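Local coordinates for protein branched-chain-amino-acid aminotransferase (Pseudomonas aeruginosa, PDB 6NST) that probably transfers the amino group of leucine, isoleucine or valine to 2-oxoglutarate, with pyridoxal 5'-phosphate as cofactor, in branched-chain amino acid biosynthesis, at residues P100-G105 and L116-I121; F147-V152 and I166-A171; G206-P211 and H232-V237. The protein carries 1 engineered substitution. One frame throughout, in Å; residues are numbered along the deposited sequence.

Interaction 1: P100-G105 and L116-I121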
loop_
_atom_site.group_PDB
_atom_site.type_symbol
_atom_site.label_atom_id
_atom_site.label_comp_id
_atom_site.label_asym_id
_atom_site.label_seq_id
_atom_site.Cartn_x
_atom_site.Cartn_y
_atom_site.Cartn_z
ATOM N N PRO A 100 19.597 26.553 13.963
ATOM C CA PRO A 100 20.671 25.612 14.295
ATOM C C PRO A 100 20.694 24.500 13.259
ATOM O O PRO A 100 19.649 23.957 12.896
ATOM C CB PRO A 100 20.282 25.087 15.684
ATOM C CG PRO A 100 19.144 25.966 16.153
ATOM C CD PRO A 100 18.473 26.455 14.909
ATOM N N MET A 101 21.886 24.175 12.769
ATOM C CA MET A 101 22.000 23.210 11.684
ATOM C C MET A 101 23.273 22.398 11.851
ATOM O O MET A 101 24.357 22.961 12.035
ATOM C CB MET A 101 21.973 23.913 10.321
ATOM C CG MET A 101 21.636 23.000 9.155
ATOM S SD MET A 101 23.093 22.285 8.375
ATOM C CE MET A 101 23.684 23.688 7.431
ATOM N N VAL A 102 23.125 21.077 11.791
ATOM C CA VAL A 102 24.221 20.124 11.926
ATOM C C VAL A 102 24.428 19.460 10.573
ATOM O O VAL A 102 23.466 18.974 9.966
ATOM C CB VAL A 102 23.914 19.081 13.015
ATOM C CG1 VAL A 102 25.007 18.035 13.090
ATOM C CG2 VAL A 102 23.710 19.757 14.364
ATOM N N PHE A 103 25.672 19.443 10.093
ATOM C CA PHE A 103 25.931 18.929 8.754
ATOM C C PHE A 103 27.317 18.302 8.677
ATOM O O PHE A 103 28.230 18.678 9.416
ATOM C CB PHE A 103 25.787 20.027 7.686
ATOM C CG PHE A 103 26.813 21.127 7.779
ATOM C CD1 PHE A 103 27.956 21.098 6.994
ATOM C CD2 PHE A 103 26.620 22.205 8.629
ATOM C CE1 PHE A 103 28.893 22.113 7.066
ATOM C CE2 PHE A 103 27.554 23.225 8.705
ATOM C CZ PHE A 103 28.692 23.179 7.921
ATOM N N TYR A 104 27.455 17.334 7.770
ATOM C CA TYR A 104 28.746 16.719 7.498
ATOM C C TYR A 104 29.610 17.653 6.660
ATOM O O TYR A 104 29.117 18.371 5.792
ATOM C CB TYR A 104 28.563 15.389 6.764
ATOM C CG TYR A 104 28.165 14.231 7.652
ATOM C CD1 TYR A 104 28.723 14.071 8.914
ATOM C CD2 TYR A 104 27.227 13.298 7.227
ATOM C CE1 TYR A 104 28.360 13.011 9.727
ATOM C CE2 TYR A 104 26.858 12.236 8.033
ATOM C CZ TYR A 104 27.426 12.098 9.281
ATOM O OH TYR A 104 27.061 11.043 10.085
ATOM N N GLY A 105 30.915 17.627 6.920
ATOM C CA GLY A 105 31.840 18.534 6.273
ATOM C C GLY A 105 32.273 18.054 4.903
ATOM O O GLY A 105 31.677 17.153 4.307
ATOM N N LEU A 116 33.787 11.375 7.851
ATOM C CA LEU A 116 33.158 12.679 7.712
ATOM C C LEU A 116 33.172 13.430 9.034
ATOM O O LEU A 116 32.868 12.868 10.090
ATOM C CB LEU A 116 31.720 12.526 7.214
ATOM C CG LEU A 116 31.557 11.938 5.813
ATOM C CD1 LEU A 116 30.086 11.766 5.468
ATOM C CD2 LEU A 116 32.253 12.819 4.789
ATOM N N LYS A 117 33.524 14.710 8.971
ATOM C CA LYS A 117 33.505 15.573 10.142
ATOM C C LYS A 117 32.152 16.259 10.259
ATOM O O LYS A 117 31.554 16.663 9.257
ATOM C CB LYS A 117 34.622 16.615 10.067
ATOM C CG LYS A 117 34.813 17.418 11.344
ATOM C CD LYS A 117 35.991 18.372 11.220
ATOM C CE LYS A 117 36.196 19.175 12.494
ATOM N NZ LYS A 117 35.002 20.002 12.824
ATOM N N VAL A 118 31.668 16.378 11.490
ATOM C CA VAL A 118 30.391 17.018 11.781
ATOM C C VAL A 118 30.644 18.476 12.130
ATOM O O VAL A 118 31.446 18.781 13.022
ATOM C CB VAL A 118 29.659 16.300 12.928
ATOM C CG1 VAL A 118 28.353 16.999 13.234
ATOM C CG2 VAL A 118 29.417 14.840 12.576
ATOM N N HIS A 119 29.966 19.377 11.422
ATOM C CA HIS A 119 30.023 20.807 11.685
ATOM C C HIS A 119 28.662 21.293 12.165
ATOM O O HIS A 119 27.627 20.711 11.831
ATOM C CB HIS A 119 30.440 21.584 10.434
ATOM C CG HIS A 119 31.779 21.185 9.895
ATOM N ND1 HIS A 119 32.886 22.002 9.973
ATOM C CD2 HIS A 119 32.189 20.055 9.271
ATOM C CE1 HIS A 119 33.919 21.394 9.419
ATOM N NE2 HIS A 119 33.523 20.211 8.986
ATOM N N VAL A 120 28.669 22.368 12.951
ATOM C CA VAL A 120 27.448 22.936 13.514
ATOM C C VAL A 120 27.472 24.444 13.298
ATOM O O VAL A 120 28.481 25.097 13.580
ATOM C CB VAL A 120 27.304 22.614 15.015
ATOM C CG1 VAL A 120 26.033 23.229 15.572
ATOM C CG2 VAL A 120 27.323 21.111 15.245
ATOM N N ILE A 121 26.363 24.996 12.803
ATOM C CA ILE A 121 26.216 26.439 12.646
ATOM C C ILE A 121 24.886 26.871 13.242
ATOM O O ILE A 121 23.889 26.144 13.185
ATOM C CB ILE A 121 26.310 26.891 11.169
ATOM C CG1 ILE A 121 25.300 26.128 10.298
ATOM C CG2 ILE A 121 27.720 26.723 10.655
ATOM C CD1 ILE A 121 24.062 26.942 9.942
#
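Phe103 and His119 face each other as a hydrogen-bonded pair of two antiparallel strands, and their side chains lie on the same face of the sheet. CB of His119 sits over one face of the Phe103 ring, 3.8 Å from the centroid, a CH-pi contact. The phenyl group reaches this place because its CG stands between the backbone N and the carbonyl carbon (chi1 66°), which swings the ring across toward the partner strand. The two rings are nearly parallel but slid apart, with little overlap. Ile121 adopts the same kind of first torsion (chi1 55°); its CG1 meets the edge of the Phe103 ring at CE2, while its CD1 lies 3.7 Å from CB of Met101, the two side chains running alongside each other. CD2 of His119 packs 3.4 Å from CA of Gly105.

Val102, Tyr104, Val118 and Val120 occupy the other face. CG1 of Val102 and CG1 of Val118 touch at 3.5 Å, and CG2 of Val118 meets the Tyr104 ring at its edge. The side chain of Leu116 crosses that of Tyr104 at about a right angle and lays CD1 over one ring face, 4.0 Å from the centroid.

Backbone bonds join Met101 with Ile121 and Phe103 with His119 in both directions, and Gly105 N reaches Lys117 O at 2.6 Å. Strands 96-104 and 118-126 form a long-connection beta-hairpin, flanked in the antiparallel sheet by 36-46 and 9-12 respectively. Just past 9-12, Asp13 accepts a hydrogen bond from His119 ND1. Helix 29-33 packs against Phe103 and Leu116, and His31 of a second subunit meets the Phe103 ring edge-to-face.

Interaction 2: F147-V152 and I166-A171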
loop_
_atom_site.group_PDB
_atom_site.type_symbol
_atom_site.label_atom_id
_atom_site.label_comp_id
_atom_site.label_asym_id
_atom_site.label_seq_id
_atom_site.Cartn_x
_atom_site.Cartn_y
_atom_site.Cartn_z
ATOM N N PHE A 147 1.405 15.655 -3.988
ATOM C CA PHE A 147 2.569 14.906 -3.542
ATOM C C PHE A 147 2.250 14.217 -2.221
ATOM O O PHE A 147 1.761 14.856 -1.283
ATOM C CB PHE A 147 3.782 15.823 -3.376
ATOM C CG PHE A 147 4.226 16.481 -4.649
ATOM C CD1 PHE A 147 5.114 15.842 -5.499
ATOM C CD2 PHE A 147 3.764 17.740 -4.991
ATOM C CE1 PHE A 147 5.526 16.443 -6.671
ATOM C CE2 PHE A 147 4.172 18.347 -6.163
ATOM C CZ PHE A 147 5.055 17.700 -7.002
ATOM N N THR A 148 2.526 12.920 -2.155
ATOM C CA THR A 148 2.291 12.165 -0.933
ATOM C C THR A 148 3.348 12.508 0.111
ATOM O O THR A 148 4.532 12.651 -0.207
ATOM C CB THR A 148 2.306 10.667 -1.236
ATOM O OG1 THR A 148 1.338 10.379 -2.253
ATOM C CG2 THR A 148 1.978 9.861 0.005
ATOM N N ARG A 149 2.913 12.654 1.360
ATOM C CA ARG A 149 3.828 12.981 2.444
ATOM C C ARG A 149 4.761 11.799 2.725
ATOM O O ARG A 149 4.548 10.677 2.262
ATOM C CB ARG A 149 3.043 13.381 3.696
ATOM C CG ARG A 149 3.841 14.153 4.749
ATOM C CD ARG A 149 4.606 15.322 4.143
ATOM N NE ARG A 149 5.281 16.124 5.161
ATOM C CZ ARG A 149 6.058 17.171 4.897
ATOM N NH1 ARG A 149 6.267 17.547 3.643
ATOM N NH2 ARG A 149 6.629 17.842 5.888
ATOM N N HIS A 150 5.811 12.072 3.500
ATOM C CA HIS A 150 6.876 11.102 3.725
ATOM C C HIS A 150 6.341 9.800 4.316
ATOM O O HIS A 150 5.370 9.783 5.076
ATOM C CB HIS A 150 7.939 11.691 4.652
ATOM C CG HIS A 150 8.837 12.687 3.988
ATOM N ND1 HIS A 150 9.752 12.332 3.020
ATOM C CD2 HIS A 150 8.967 14.024 4.157
ATOM C CE1 HIS A 150 10.403 13.409 2.618
ATOM N NE2 HIS A 150 9.947 14.449 3.293
ATOM N N HIS A 151 7.006 8.703 3.960
ATOM C CA HIS A 151 6.659 7.361 4.411
ATOM C C HIS A 151 7.522 6.998 5.613
ATOM O O HIS A 151 8.744 7.180 5.581
ATOM C CB HIS A 151 6.863 6.361 3.271
ATOM C CG HIS A 151 6.408 4.969 3.583
ATOM N ND1 HIS A 151 7.141 4.102 4.364
ATOM C CD2 HIS A 151 5.310 4.282 3.188
ATOM C CE1 HIS A 151 6.505 2.948 4.453
ATOM N NE2 HIS A 151 5.392 3.030 3.747
ATOM N N VAL A 152 6.886 6.471 6.665
ATOM C CA VAL A 152 7.560 6.276 7.948
ATOM C C VAL A 152 8.730 5.306 7.867
ATOM O O VAL A 152 9.563 5.277 8.778
ATOM C CB VAL A 152 6.558 5.795 9.018
ATOM C CG1 VAL A 152 5.507 6.857 9.273
ATOM C CG2 VAL A 152 5.919 4.481 8.592
ATOM N N ILE A 166 12.723 18.373 0.597
ATOM C CA ILE A 166 12.388 18.483 -0.820
ATOM C C ILE A 166 10.886 18.325 -1.012
ATOM O O ILE A 166 10.256 19.070 -1.772
ATOM C CB ILE A 166 13.170 17.442 -1.641
ATOM C CG1 ILE A 166 14.667 17.749 -1.622
ATOM C CG2 ILE A 166 12.649 17.388 -3.070
ATOM C CD1 ILE A 166 15.489 16.748 -2.402
ATOM N N ASN A 167 10.290 17.357 -0.312
ATOM C CA ASN A 167 8.864 17.089 -0.459
ATOM C C ASN A 167 8.028 18.287 -0.024
ATOM O O ASN A 167 6.983 18.572 -0.618
ATOM C CB ASN A 167 8.496 15.842 0.347
ATOM C CG ASN A 167 7.048 15.437 0.171
ATOM O OD1 ASN A 167 6.200 15.753 1.006
ATOM N ND2 ASN A 167 6.757 14.731 -0.916
ATOM N N SER A 168 8.478 19.005 1.006
ATOM C CA SER A 168 7.769 20.205 1.440
ATOM C C SER A 168 7.863 21.310 0.395
ATOM O O SER A 168 6.882 22.022 0.150
ATOM C CB SER A 168 8.324 20.684 2.782
ATOM O OG SER A 168 8.203 19.676 3.772
ATOM N N MET A 169 9.031 21.469 -0.232
ATOM C CA MET A 169 9.187 22.494 -1.259
ATOM C C MET A 169 8.354 22.175 -2.493
ATOM O O MET A 169 7.756 23.076 -3.094
ATOM C CB MET A 169 10.661 22.643 -1.639
ATOM C CG MET A 169 11.534 23.232 -0.547
ATOM S SD MET A 169 13.238 23.442 -1.096
ATOM C CE MET A 169 13.010 24.549 -2.487
ATOM N N LEU A 170 8.314 20.902 -2.892
ATOM C CA LEU A 170 7.503 20.513 -4.042
ATOM C C LEU A 170 6.027 20.790 -3.789
ATOM O O LEU A 170 5.312 21.254 -4.685
ATOM C CB LEU A 170 7.724 19.034 -4.364
ATOM C CG LEU A 170 9.113 18.670 -4.898
ATOM C CD1 LEU A 170 9.256 17.164 -5.069
ATOM C CD2 LEU A 170 9.375 19.386 -6.215
ATOM N N ALA A 171 5.561 20.529 -2.566
ATOM C CA ALA A 171 4.151 20.710 -2.241
ATOM C C ALA A 171 3.792 22.178 -2.057
ATOM O O ALA A 171 2.714 22.610 -2.478
ATOM C CB ALA A 171 3.802 19.920 -0.983
#
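Arg149 and Asn167 meet where the loop after strand 140-145 passes the start of helix 166-177. NH1 of Arg149 donates twice: to Ser168 OG at 2.9 Å, almost in the guanidinium plane, and to Asn167 OD1 at 3.2 Å, arriving on a lone pair in the carbonyl plane. The amide NH2 group of the same asparagine gives a weak, bent bond to Thr148 O (3.1 Å from ND2). Asn167 holds its CG anti to the backbone N (chi1 -176°), and this carries the amide out to the loop, with its CB 3.6 Å from NE2 of His150. Farther along the helix, CB of Leu170 rests over the centre of the Phe147 ring, 3.9 Å from the centroid.

The second shell fixes these groups. Glu194 forms a salt bridge with Arg149 NE, Ala164 O is hydrogen-bonded to His150 NE2, and Ile154 O of a second subunit takes a hydrogen bond from Asn167 ND2. Arg243 of a further subunit makes a cation-pi contact with Phe147.

The Glu194 carboxylate probably offsets the buried guanidinium charge, while neutral oxygens of Ser168 and Asn167 orient NH1. Asn167, held at OD1 by Arg149 and at ND2 chiefly by the second subunit, ties loop and helix to the interface.

Interaction 3: G206-P211 and H232-V237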
loop_
_atom_site.group_PDB
_atom_site.type_symbol
_atom_site.label_atom_id
_atom_site.label_comp_id
_atom_site.label_asym_id
_atom_site.label_seq_id
_atom_site.Cartn_x
_atom_site.Cartn_y
_atom_site.Cartn_z
ATOM N N GLY A 206 -16.873 22.166 19.035
ATOM C CA GLY A 206 -16.128 22.530 20.221
ATOM C C GLY A 206 -15.045 21.561 20.635
ATOM O O GLY A 206 -14.439 21.754 21.697
ATOM N N VAL A 207 -14.777 20.528 19.841
ATOM C CA VAL A 207 -13.747 19.541 20.142
ATOM C C VAL A 207 -12.619 19.701 19.133
ATOM O O VAL A 207 -12.865 19.886 17.935
ATOM C CB VAL A 207 -14.316 18.108 20.122
ATOM C CG1 VAL A 207 -13.235 17.097 20.477
ATOM C CG2 VAL A 207 -15.493 17.995 21.078
ATOM N N ILE A 208 -11.385 19.640 19.619
ATOM C CA ILE A 208 -10.210 19.773 18.767
ATOM C C ILE A 208 -9.796 18.392 18.279
ATOM O O ILE A 208 -9.676 17.451 19.071
ATOM C CB ILE A 208 -9.060 20.459 19.521
ATOM C CG1 ILE A 208 -9.521 21.801 20.087
ATOM C CG2 ILE A 208 -7.861 20.646 18.603
ATOM C CD1 ILE A 208 -8.516 22.450 21.011
ATOM N N TYR A 209 -9.586 18.268 16.974
ATOM C CA TYR A 209 -9.057 17.052 16.374
ATOM C C TYR A 209 -7.755 17.378 15.658
ATOM O O TYR A 209 -7.604 18.461 15.085
ATOM C CB TYR A 209 -10.056 16.426 15.394
ATOM C CG TYR A 209 -11.373 16.039 16.026
ATOM C CD1 TYR A 209 -12.426 16.943 16.093
ATOM C CD2 TYR A 209 -11.564 14.770 16.558
ATOM C CE1 TYR A 209 -13.632 16.596 16.671
ATOM C CE2 TYR A 209 -12.769 14.411 17.139
ATOM C CZ TYR A 209 -13.798 15.330 17.191
ATOM O OH TYR A 209 -15.000 14.983 17.766
ATOM N N THR A 210 -6.812 16.444 15.704
ATOM C CA THR A 210 -5.533 16.607 15.035
ATOM C C THR A 210 -4.998 15.223 14.707
ATOM O O THR A 210 -5.283 14.264 15.435
ATOM C CB THR A 210 -4.531 17.387 15.906
ATOM O OG1 THR A 210 -3.329 17.629 15.166
ATOM C CG2 THR A 210 -4.192 16.618 17.179
ATOM N N PRO A 211 -4.261 15.077 13.606
ATOM C CA PRO A 211 -3.697 13.764 13.275
ATOM C C PRO A 211 -2.762 13.278 14.372
ATOM O O PRO A 211 -1.963 14.043 14.916
ATOM C CB PRO A 211 -2.944 14.018 11.964
ATOM C CG PRO A 211 -3.603 15.223 11.377
ATOM C CD PRO A 211 -4.009 16.070 12.547
ATOM N N HIS A 232 -7.072 25.306 28.834
ATOM C CA HIS A 232 -8.295 26.047 28.564
ATOM C C HIS A 232 -9.535 25.160 28.596
ATOM O O HIS A 232 -10.591 25.573 28.108
ATOM C CB HIS A 232 -8.197 26.763 27.216
ATOM C CG HIS A 232 -7.374 28.012 27.253
ATOM N ND1 HIS A 232 -6.014 28.000 27.475
ATOM C CD2 HIS A 232 -7.720 29.311 27.096
ATOM C CE1 HIS A 232 -5.557 29.239 27.453
ATOM N NE2 HIS A 232 -6.572 30.053 27.223
ATOM N N GLY A 233 -9.424 23.954 29.152
ATOM C CA GLY A 233 -10.566 23.068 29.250
ATOM C C GLY A 233 -11.100 22.553 27.933
ATOM O O GLY A 233 -12.256 22.129 27.869
ATOM N N PHE A 234 -10.294 22.580 26.877
ATOM C CA PHE A 234 -10.711 22.067 25.581
ATOM C C PHE A 234 -10.485 20.565 25.513
ATOM O O PHE A 234 -9.474 20.053 26.001
ATOM C CB PHE A 234 -9.946 22.761 24.453
ATOM C CG PHE A 234 -10.458 24.133 24.130
ATOM C CD1 PHE A 234 -11.817 24.394 24.124
ATOM C CD2 PHE A 234 -9.581 25.163 23.836
ATOM C CE1 PHE A 234 -12.294 25.656 23.828
ATOM C CE2 PHE A 234 -10.052 26.428 23.540
ATOM C CZ PHE A 234 -11.411 26.673 23.537
ATOM N N LYS A 235 -11.440 19.862 24.912
ATOM C CA LYS A 235 -11.270 18.445 24.630
ATOM C C LYS A 235 -10.518 18.282 23.316
ATOM O O LYS A 235 -10.864 18.912 22.311
ATOM C CB LYS A 235 -12.625 17.741 24.564
ATOM C CG LYS A 235 -12.526 16.252 24.276
ATOM C CD LYS A 235 -13.899 15.611 24.164
ATOM C CE LYS A 235 -13.786 14.128 23.852
ATOM N NZ LYS A 235 -15.120 13.486 23.705
ATOM N N LEU A 236 -9.486 17.443 23.323
ATOM C CA LEU A 236 -8.637 17.244 22.157
ATOM C C LEU A 236 -8.526 15.755 21.867
ATOM O O LEU A 236 -8.269 14.960 22.774
ATOM C CB LEU A 236 -7.251 17.860 22.377
ATOM C CG LEU A 236 -6.410 18.124 21.126
ATOM C CD1 LEU A 236 -5.628 19.419 21.279
ATOM C CD2 LEU A 236 -5.471 16.959 20.845
ATOM N N VAL A 237 -8.717 15.386 20.601
ATOM C CA VAL A 237 -8.715 13.995 20.167
ATOM C C VAL A 237 -7.674 13.830 19.068
ATOM O O VAL A 237 -7.665 14.591 18.092
ATOM C CB VAL A 237 -10.104 13.557 19.666
ATOM C CG1 VAL A 237 -10.074 12.109 19.200
ATOM C CG2 VAL A 237 -11.150 13.758 20.753
#
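Ile208 is bonded through its backbone to Lys235 and Val237 of the neighbouring parallel strand. Ile208 N donates to Lys235 O at 2.8 Å and Ile208 O accepts from Val237 N at 2.7 Å, so one residue bonds to the two that flank Leu236. A third bond, from Thr210 N to Val237 O, continues the pattern. Two of these acceptors also receive CA-H...O contacts, from Leu236 CA to Ile208 O and from Tyr209 CA to Val237 O.

Apolar contacts occupy both faces. On one, Ile208 divides its branches: CG2 touches CD1 of Leu236 at 3.7 Å, while CD1, extended beyond CG1 (chi2 172°), reaches CB of Phe234 at 3.7 Å. CG2 of Thr210 adds a contact with the other methyl of Leu236, CD2. On the opposite face, Tyr209 runs alongside Val237, its CD2 3.6 Å from the valine CB, and CG2 of Val237 meets CG1 of Val207. The aliphatic part of Lys235, fully extended, passes near that same Val207 methyl.

Gly233, with positive phi, completes the Schellman motif ending helix 220-231, from which the chain enters the second strand of a beta-alpha-beta unit. That helix packs on Ile208 and Leu236, and helix 279-292 on Ile208 and Phe234. Strand 199-204 lies antiparallel to 207-210, where Ile200 O accepts a hydrogen bond from Thr210 OG1.

From the N terminus the three contacts follow in series, each closing its own loop before the next opens; none nests or crosses. Interaction 1 closes a short connection of ten residues without helix or strand, joining neighbouring strands of the antiparallel sheet. Interaction 2 closes the loop between strand 140-145 and helix 166-177, a span that includes Lys160, the probable cofactor-bearing lysine. Interaction 3 closes the crossover through helix 220-231 in the mixed sheet. Interactions 1 and 3 lie on opposite sides of the chain's centre, their own centres about 39 Å apart. Interactions 1 and 2 both touch a second subunit, whereas no other chain of the assembly reaches interaction 3.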